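PDB 1YDO: HMG-CoA Lyase from Bacillus subtilis subsp. subtilis, which is named as an HMG-CoA lyase and belongs to the HMGL-like family of TIM-barrel proteins. Local coordinates for residues Ala98-Ser103 with Thr138-Ser143; Leu174-Thr179 with Asn202-His207; Ala251-Val256 with Glu271-Ala276. All blocks are in the same frame, centred on the assembly; numbering follows the deposited sequence.

Overall arrangement
Contacts 1 and 2 lie in the parallel sheet of the barrel, their centres about 9 Å apart, and they adjoin: strand 137-143 of contact 1 is the neighbour of strand 174-177 in contact 2, and Ala140 and Leu142 probably bond through their backbones to Ser175. In both, main-chain hydrogen bonds do the joining, with mostly aliphatic side chains toward the helices and most of the polar and aromatic ones on the other face. Contact 3 is also buried but lies farther from the centre of the chain, where helices 252-261 and 270-284 meet. Its chemistry is methyl packing around Leu273. Its centre is about 25 Å from that of contact 1 and about 20 Å from that of contact 2.

Contact 1: Ala98-Ser103 with Thr138-Ser143; sequences ACVFMS and TRAYLS
Ala98 pairs with Thr138: its carbonyl accepts the backbone N-H of Arg139, Arg139 N to Ala98 O 3.0 Å. At Cys99 the sulfur lies alongside the arginine's aliphatic chain, SG to Arg139 CD 4.1 Å, while CB comes to the edge of the Tyr141 ring near its plane. The guanidinium runs on to a salt bridge with Asp231. Val100 turns to the other face, toward helix 117-133, and its CG2 meets Ala140 CB at 3.9 Å. Its N bonds weakly to Arg139 O, and its O takes the N-H of Tyr141 at 2.9 Å. Two adjacent parallel strands of a TIM barrel are joined here, residue for residue: Cys99, Phe101, Arg139 and Tyr141 look into the barrel, and Val100, Ala140 and Leu142 look toward the helices. Phe101 touches Tyr141 through the side-chain stems, CB to CB 3.7 Å. With CG set between backbone N and carbonyl carbon (chi1 56°), its ring leads away from the second strand. Met102, a selenomethionine, donates a fairly straight bond from N to Tyr141 O, 3.2 Å, and its O receives Ser143 N at 3.0 Å. Ser103 closes the run, its CB 3.6 Å from Ser143 OG and its own hydroxyl bonded to Ser105 O.

Contact 2: Leu174-Thr179 with Asn202-His207; sequences LSLGDT and NQIALH
The backbones of Leu174-Gly177 and Ile204-His207 run parallel, 4.5 Å apart at the closest approach of their axes and 30° off alignment, with Leu174 paired to Ile204 and Gly177 to His207. They are consecutive strands of the TIM barrel and form a beta-alpha-beta unit with helix 185-196 as the connection. Five N-H...O bonds alternate between the two strands. Leu174 N and Leu176 N donate to Gln203 O and Ala205 O, and the carbonyls of these two leucines accept from Ala205 N and His207 N. The fifth, from Asp178 to His207, carries the pairing one residue past strand 174-177.

On the face turned to the helices, Leu176 does most of the side-chain packing. Its CD1 meets Ile204 CG2 at 3.9 Å as the two side chains cross obliquely, and its CB receives Leu206 CD2 at 3.8 Å. In Ile204, CG2 is anti to the backbone N and CG1 anti to the carbonyl carbon (chi1 -71°), and it is the methyl CG2 that faces Leu176. Leu174 points to the same face, and its outer neighbours are Ser163 and Phe167 of helix 156-169.

On the interior face sit Ser175, Ala205 and His207. Ser175 CB rests 4.0 Å from Ala205 CB, and its hydroxyl, bonded to Asp231, also passes His207 CB at 4.0 Å. The imidazole leads away from strand 174-177: its ring meets Tyr141 and His209, and NE2 is bonded to Asn249. At the C-terminal end of the pair, Asp178 N donates to His207 O at 2.9 Å.

Contact 3: Ala251-Val256 with Glu271-Ala276; sequences ATEDIV and EKLLSA
Leu273 has CG anti to its backbone N (chi1 -173°), and with chi2 at 64° CD2 is the methyl that reaches from helix 270-284 to Thr252, Glu253 and Val256. Glu253 answers with CG held between backbone N and carbonyl carbon (chi1 53°) and a bend at chi2; the leucine methyl lies against its CA and CB, Leu273 CD2 being 3.4 Å from Glu253 CA and 3.7 Å from Glu253 CB. The two side chains cross at about a right angle.

Thr252 also meets Leu273 crosswise. Its methyl does the touching, Thr252 CG2 to Leu273 CD2 3.5 Å, while OG1 is turned elsewhere and bonds to Glu11 of strand 8-11. Val256, one helical turn on, closes the group from the other end: its CG2 and the same CD2 reach toward each other tip to tip at 4.0 Å. One methyl is thus shared by three residues of a single helical face.

Helices 252-261 and 270-284 run nearly antiparallel here, at 162° with their segment axes 9.8 Å apart. The first lies against the TIM-barrel sheet, where Thr252 and Val256 touch Ile9 of strand 8-11, and the second packs on it and also touches helix 27-38 through Ala276.

Leu274 adds a looser contact at the flank, its CD2 4.2 Å from Glu253 CG, the two side chains crossing at a slant. Although Glu253 is buried, both carboxylate oxygens have partners, OE1 the hydroxyl of Ser290 and OE2 the backbone N of Gly235; these bonds hold the head group while its aliphatic stem meets the leucines. OE2 itself passes Leu273 CD2 at 4.1 Å.

Contact 1: Ala98-Ser103 with Thr138-Ser143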
loop_
_atom_site.group_PDB
_atom_site.type_symbol
_atom_site.label_atom_id
_atom_site.label_comp_id
_atom_site.label_asym_id
_atom_site.label_seq_id
_atom_site.Cartn_x
_atom_site.Cartn_y
_atom_site.Cartn_z
ATOM N N ALA A 98 27.955 -2.113 11.346
ATOM C CA ALA A 98 27.247 -2.414 12.565
ATOM C C ALA A 98 26.115 -1.424 12.729
ATOM O O ALA A 98 26.294 -0.236 12.502
ATOM C CB ALA A 98 28.197 -2.317 13.739
ATOM N N CYS A 99 24.944 -1.897 13.124
ATOM C CA CYS A 99 23.819 -0.989 13.298
ATOM C C CYS A 99 23.381 -0.934 14.739
ATOM O O CYS A 99 22.803 -1.891 15.245
ATOM C CB CYS A 99 22.632 -1.455 12.463
ATOM S SG CYS A 99 23.021 -1.967 10.776
ATOM N N VAL A 100 23.647 0.167 15.413
ATOM C CA VAL A 100 23.193 0.256 16.784
ATOM C C VAL A 100 21.708 0.618 16.768
ATOM O O VAL A 100 21.148 0.903 15.706
ATOM C CB VAL A 100 23.959 1.320 17.552
ATOM C CG1 VAL A 100 25.397 0.868 17.731
ATOM C CG2 VAL A 100 23.882 2.652 16.809
ATOM N N PHE A 101 21.064 0.611 17.930
ATOM C CA PHE A 101 19.653 0.936 17.981
ATOM C C PHE A 101 19.188 1.372 19.347
ATOM O O PHE A 101 19.820 1.085 20.363
ATOM C CB PHE A 101 18.802 -0.260 17.560
ATOM C CG PHE A 101 19.056 -1.495 18.363
ATOM C CD1 PHE A 101 20.152 -2.305 18.080
ATOM C CD2 PHE A 101 18.229 -1.837 19.428
ATOM C CE1 PHE A 101 20.429 -3.439 18.850
ATOM C CE2 PHE A 101 18.496 -2.971 20.208
ATOM C CZ PHE A 101 19.596 -3.770 19.919
HETATM N N MSE A 102 18.062 2.076 19.355
HETATM C CA MSE A 102 17.440 2.554 20.579
HETATM C C MSE A 102 16.102 3.159 20.222
HETATM O O MSE A 102 15.800 3.373 19.054
HETATM C CB MSE A 102 18.319 3.601 21.261
HETATM C CG MSE A 102 18.377 4.928 20.543
HETATM SE SE MSE A 102 19.349 6.241 21.577
HETATM C CE MSE A 102 17.952 6.685 22.865
ATOM N N SER A 103 15.297 3.437 21.235
ATOM C CA SER A 103 13.995 4.019 20.995
ATOM C C SER A 103 13.942 5.500 21.365
ATOM O O SER A 103 14.621 5.951 22.293
ATOM C CB SER A 103 12.935 3.245 21.778
ATOM O OG SER A 103 11.646 3.814 21.592
ATOM N N THR A 138 29.238 2.581 10.712
ATOM C CA THR A 138 28.136 2.455 11.646
ATOM C C THR A 138 26.861 3.095 11.148
ATOM O O THR A 138 26.887 4.039 10.358
ATOM C CB THR A 138 28.466 3.093 12.995
ATOM O OG1 THR A 138 28.661 4.506 12.817
ATOM C CG2 THR A 138 29.714 2.451 13.595
ATOM N N ARG A 139 25.745 2.585 11.655
ATOM C CA ARG A 139 24.425 3.069 11.305
ATOM C C ARG A 139 23.546 2.961 12.538
ATOM O O ARG A 139 23.626 1.972 13.263
ATOM C CB ARG A 139 23.852 2.205 10.196
ATOM C CG ARG A 139 22.532 2.675 9.678
ATOM C CD ARG A 139 21.838 1.542 8.978
ATOM N NE ARG A 139 20.745 2.017 8.151
ATOM C CZ ARG A 139 19.798 1.240 7.656
ATOM N NH1 ARG A 139 19.813 -0.060 7.922
ATOM N NH2 ARG A 139 18.858 1.770 6.884
ATOM N N ALA A 140 22.707 3.969 12.768
ATOM C CA ALA A 140 21.819 3.982 13.924
ATOM C C ALA A 140 20.363 3.742 13.524
ATOM O O ALA A 140 19.894 4.211 12.485
ATOM C CB ALA A 140 21.950 5.312 14.674
ATOM N N TYR A 141 19.657 3.012 14.379
ATOM C CA TYR A 141 18.266 2.670 14.167
ATOM C C TYR A 141 17.419 3.315 15.241
ATOM O O TYR A 141 17.233 2.735 16.307
ATOM C CB TYR A 141 18.101 1.160 14.264
ATOM C CG TYR A 141 17.778 0.484 12.965
ATOM C CD1 TYR A 141 16.613 0.799 12.279
ATOM C CD2 TYR A 141 18.633 -0.482 12.424
ATOM C CE1 TYR A 141 16.301 0.181 11.094
ATOM C CE2 TYR A 141 18.328 -1.116 11.230
ATOM C CZ TYR A 141 17.160 -0.775 10.574
ATOM O OH TYR A 141 16.827 -1.381 9.394
ATOM N N LEU A 142 16.908 4.508 14.985
ATOM C CA LEU A 142 16.074 5.169 15.979
ATOM C C LEU A 142 14.635 4.695 15.753
ATOM O O LEU A 142 14.066 4.908 14.688
ATOM C CB LEU A 142 16.173 6.678 15.797
ATOM C CG LEU A 142 16.072 7.510 17.067
ATOM C CD1 LEU A 142 16.019 8.980 16.686
ATOM C CD2 LEU A 142 14.841 7.125 17.857
ATOM N N SER A 143 14.038 4.051 16.744
ATOM C CA SER A 143 12.691 3.562 16.553
ATOM C C SER A 143 11.661 4.412 17.258
ATOM O O SER A 143 12.001 5.326 18.007
ATOM C CB SER A 143 12.562 2.119 17.023
ATOM O OG SER A 143 12.825 2.015 18.399
#

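Contact 2: Leu174-Thr179 with Asn202-His207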
loop_
_atom_site.group_PDB
_atom_site.type_symbol
_atom_site.label_atom_id
_atom_site.label_comp_id
_atom_site.label_asym_id
_atom_site.label_seq_id
_atom_site.Cartn_x
_atom_site.Cartn_y
_atom_site.Cartn_z
ATOM N N LEU A 174 21.245 7.742 10.008
ATOM C CA LEU A 174 20.275 7.579 11.063
ATOM C C LEU A 174 18.973 7.077 10.439
ATOM O O LEU A 174 18.283 7.812 9.738
ATOM C CB LEU A 174 20.055 8.908 11.761
ATOM C CG LEU A 174 19.583 8.889 13.203
ATOM C CD1 LEU A 174 19.240 10.309 13.612
ATOM C CD2 LEU A 174 18.363 8.005 13.361
ATOM N N SER A 175 18.630 5.821 10.696
ATOM C CA SER A 175 17.421 5.255 10.114
ATOM C C SER A 175 16.245 5.426 11.044
ATOM O O SER A 175 16.179 4.792 12.093
ATOM C CB SER A 175 17.645 3.775 9.789
ATOM O OG SER A 175 16.487 3.179 9.262
ATOM N N LEU A 176 15.317 6.293 10.647
ATOM C CA LEU A 176 14.102 6.574 11.429
ATOM C C LEU A 176 13.036 5.548 11.098
ATOM O O LEU A 176 12.772 5.292 9.935
ATOM C CB LEU A 176 13.567 7.962 11.078
ATOM C CG LEU A 176 14.637 9.046 11.034
ATOM C CD1 LEU A 176 14.022 10.312 10.501
ATOM C CD2 LEU A 176 15.224 9.251 12.413
ATOM N N GLY A 177 12.405 4.980 12.113
ATOM C CA GLY A 177 11.404 3.986 11.825
ATOM C C GLY A 177 10.015 4.190 12.392
ATOM O O GLY A 177 9.806 4.881 13.391
ATOM N N ASP A 178 9.054 3.559 11.722
ATOM C CA ASP A 178 7.654 3.597 12.109
ATOM C C ASP A 178 7.347 2.251 12.739
ATOM O O ASP A 178 6.835 1.348 12.088
ATOM C CB ASP A 178 6.771 3.794 10.878
ATOM C CG ASP A 178 5.300 3.942 11.237
ATOM O OD1 ASP A 178 4.455 3.920 10.317
ATOM O OD2 ASP A 178 4.993 4.087 12.443
ATOM N N THR A 179 7.666 2.121 14.013
ATOM C CA THR A 179 7.445 0.872 14.699
ATOM C C THR A 179 5.993 0.401 14.664
ATOM O O THR A 179 5.680 -0.611 14.025
ATOM C CB THR A 179 7.923 0.966 16.149
ATOM O OG1 THR A 179 9.292 1.376 16.157
ATOM C CG2 THR A 179 7.804 -0.371 16.840
ATOM N N ASN A 202 21.001 13.084 2.923
ATOM C CA ASN A 202 21.736 11.905 2.491
ATOM C C ASN A 202 22.054 10.956 3.635
ATOM O O ASN A 202 22.269 9.763 3.425
ATOM C CB ASN A 202 23.037 12.308 1.806
ATOM C CG ASN A 202 22.805 13.155 0.576
ATOM O OD1 ASN A 202 23.668 13.239 -0.302
ATOM N ND2 ASN A 202 21.641 13.800 0.505
ATOM N N GLN A 203 22.094 11.478 4.849
ATOM C CA GLN A 203 22.399 10.635 5.987
ATOM C C GLN A 203 21.161 10.213 6.778
ATOM O O GLN A 203 21.252 9.858 7.953
ATOM C CB GLN A 203 23.409 11.339 6.896
ATOM C CG GLN A 203 24.789 11.445 6.289
ATOM C CD GLN A 203 25.730 12.293 7.115
ATOM O OE1 GLN A 203 25.939 12.043 8.308
ATOM N NE2 GLN A 203 26.306 13.310 6.485
ATOM N N ILE A 204 20.007 10.236 6.129
ATOM C CA ILE A 204 18.781 9.837 6.792
ATOM C C ILE A 204 18.017 8.783 5.998
ATOM O O ILE A 204 17.705 8.978 4.823
ATOM C CB ILE A 204 17.876 11.050 7.042
ATOM C CG1 ILE A 204 18.488 11.920 8.131
ATOM C CG2 ILE A 204 16.499 10.596 7.451
ATOM C CD1 ILE A 204 17.790 13.251 8.316
ATOM N N ALA A 205 17.728 7.658 6.648
ATOM C CA ALA A 205 17.002 6.571 6.012
ATOM C C ALA A 205 15.649 6.383 6.682
ATOM O O ALA A 205 15.436 6.826 7.815
ATOM C CB ALA A 205 17.799 5.305 6.102
ATOM N N LEU A 206 14.742 5.719 5.973
ATOM C CA LEU A 206 13.423 5.475 6.506
ATOM C C LEU A 206 13.039 4.002 6.532
ATOM O O LEU A 206 13.215 3.283 5.556
ATOM C CB LEU A 206 12.384 6.273 5.727
ATOM C CG LEU A 206 12.392 7.756 6.049
ATOM C CD1 LEU A 206 11.332 8.439 5.209
ATOM C CD2 LEU A 206 12.130 7.992 7.524
ATOM N N HIS A 207 12.522 3.563 7.674
ATOM C CA HIS A 207 12.097 2.197 7.846
ATOM C C HIS A 207 10.601 2.232 8.156
ATOM O O HIS A 207 10.216 2.416 9.302
ATOM C CB HIS A 207 12.860 1.565 9.005
ATOM C CG HIS A 207 12.718 0.065 9.082
ATOM N ND1 HIS A 207 13.350 -0.692 10.041
ATOM C CD2 HIS A 207 12.025 -0.808 8.308
ATOM C CE1 HIS A 207 13.056 -1.975 9.859
ATOM N NE2 HIS A 207 12.256 -2.073 8.817
#

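Contact 3: Ala251-Val256 with Glu271-Ala276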
loop_
_atom_site.group_PDB
_atom_site.type_symbol
_atom_site.label_atom_id
_atom_site.label_comp_id
_atom_site.label_asym_id
_atom_site.label_seq_id
_atom_site.Cartn_x
_atom_site.Cartn_y
_atom_site.Cartn_z
ATOM N N ALA A 251 7.181 -4.581 1.778
ATOM C CA ALA A 251 7.791 -5.614 0.962
ATOM C C ALA A 251 8.823 -5.005 0.025
ATOM O O ALA A 251 8.485 -4.190 -0.826
ATOM C CB ALA A 251 6.726 -6.319 0.166
ATOM N N THR A 252 10.076 -5.408 0.176
ATOM C CA THR A 252 11.146 -4.894 -0.667
ATOM C C THR A 252 10.783 -4.859 -2.141
ATOM O O THR A 252 11.012 -3.859 -2.797
ATOM C CB THR A 252 12.419 -5.732 -0.527
ATOM O OG1 THR A 252 12.846 -5.723 0.841
ATOM C CG2 THR A 252 13.522 -5.166 -1.403
ATOM N N GLU A 253 10.242 -5.947 -2.672
ATOM C CA GLU A 253 9.897 -5.972 -4.078
ATOM C C GLU A 253 8.844 -4.932 -4.412
ATOM O O GLU A 253 8.896 -4.318 -5.474
ATOM C CB GLU A 253 9.430 -7.362 -4.503
ATOM C CG GLU A 253 8.320 -7.946 -3.653
ATOM C CD GLU A 253 8.822 -8.554 -2.363
ATOM O OE1 GLU A 253 8.199 -9.523 -1.873
ATOM O OE2 GLU A 253 9.843 -8.072 -1.838
ATOM N N ASP A 254 7.889 -4.711 -3.519
ATOM C CA ASP A 254 6.860 -3.707 -3.779
ATOM C C ASP A 254 7.507 -2.333 -3.868
ATOM O O ASP A 254 7.103 -1.486 -4.658
ATOM C CB ASP A 254 5.828 -3.714 -2.652
ATOM C CG ASP A 254 4.998 -4.971 -2.637
ATOM O OD1 ASP A 254 4.383 -5.271 -1.588
ATOM O OD2 ASP A 254 4.953 -5.660 -3.683
ATOM N N ILE A 255 8.513 -2.129 -3.032
ATOM C CA ILE A 255 9.223 -0.875 -3.003
ATOM C C ILE A 255 10.037 -0.729 -4.271
ATOM O O ILE A 255 10.026 0.321 -4.900
ATOM C CB ILE A 255 10.160 -0.802 -1.805
ATOM C CG1 ILE A 255 9.336 -0.834 -0.532
ATOM C CG2 ILE A 255 11.007 0.437 -1.889
ATOM C CD1 ILE A 255 10.159 -0.739 0.695
ATOM N N VAL A 256 10.743 -1.787 -4.641
ATOM C CA VAL A 256 11.574 -1.769 -5.833
ATOM C C VAL A 256 10.710 -1.582 -7.064
ATOM O O VAL A 256 11.075 -0.840 -7.973
ATOM C CB VAL A 256 12.363 -3.081 -5.996
ATOM C CG1 VAL A 256 13.103 -3.076 -7.308
ATOM C CG2 VAL A 256 13.336 -3.243 -4.846
ATOM N N GLU A 271 13.028 -9.175 -10.788
ATOM C CA GLU A 271 12.784 -10.565 -11.146
ATOM C C GLU A 271 13.464 -11.486 -10.134
ATOM O O GLU A 271 12.822 -12.333 -9.502
ATOM C CB GLU A 271 13.319 -10.827 -12.560
ATOM C CG GLU A 271 12.960 -12.193 -13.145
ATOM C CD GLU A 271 14.049 -13.244 -12.925
ATOM O OE1 GLU A 271 13.811 -14.439 -13.248
ATOM O OE2 GLU A 271 15.144 -12.871 -12.439
ATOM N N LYS A 272 14.766 -11.308 -9.965
ATOM C CA LYS A 272 15.513 -12.126 -9.026
ATOM C C LYS A 272 14.943 -12.014 -7.618
ATOM O O LYS A 272 14.718 -13.030 -6.958
ATOM C CB LYS A 272 16.987 -11.712 -9.019
ATOM C CG LYS A 272 17.698 -11.915 -10.359
ATOM C CD LYS A 272 19.207 -11.681 -10.239
ATOM C CE LYS A 272 19.930 -11.910 -11.568
ATOM N NZ LYS A 272 21.419 -11.839 -11.432
ATOM N N LEU A 273 14.707 -10.783 -7.166
ATOM C CA LEU A 273 14.174 -10.541 -5.821
ATOM C C LEU A 273 12.887 -11.334 -5.608
ATOM O O LEU A 273 12.745 -12.052 -4.620
ATOM C CB LEU A 273 13.888 -9.052 -5.624
ATOM C CG LEU A 273 13.486 -8.626 -4.217
ATOM C CD1 LEU A 273 14.641 -8.877 -3.276
ATOM C CD2 LEU A 273 13.113 -7.161 -4.205
ATOM N N LEU A 274 11.961 -11.188 -6.548
ATOM C CA LEU A 274 10.691 -11.874 -6.487
ATOM C C LEU A 274 10.910 -13.365 -6.315
ATOM O O LEU A 274 10.263 -14.018 -5.490
ATOM C CB LEU A 274 9.898 -11.602 -7.758
ATOM C CG LEU A 274 9.234 -10.235 -7.799
ATOM C CD1 LEU A 274 9.053 -9.791 -9.231
ATOM C CD2 LEU A 274 7.895 -10.298 -7.084
ATOM N N SER A 275 11.833 -13.907 -7.097
ATOM C CA SER A 275 12.138 -15.323 -7.018
ATOM C C SER A 275 12.582 -15.637 -5.590
ATOM O O SER A 275 12.148 -16.617 -4.990
ATOM C CB SER A 275 13.243 -15.671 -8.025
ATOM O OG SER A 275 13.480 -17.070 -8.061
ATOM N N ALA A 276 13.432 -14.783 -5.045
ATOM C CA ALA A 276 13.927 -14.989 -3.697
ATOM C C ALA A 276 12.812 -14.918 -2.669
ATOM O O ALA A 276 12.820 -15.675 -1.698
ATOM C CB ALA A 276 14.987 -13.970 -3.369
#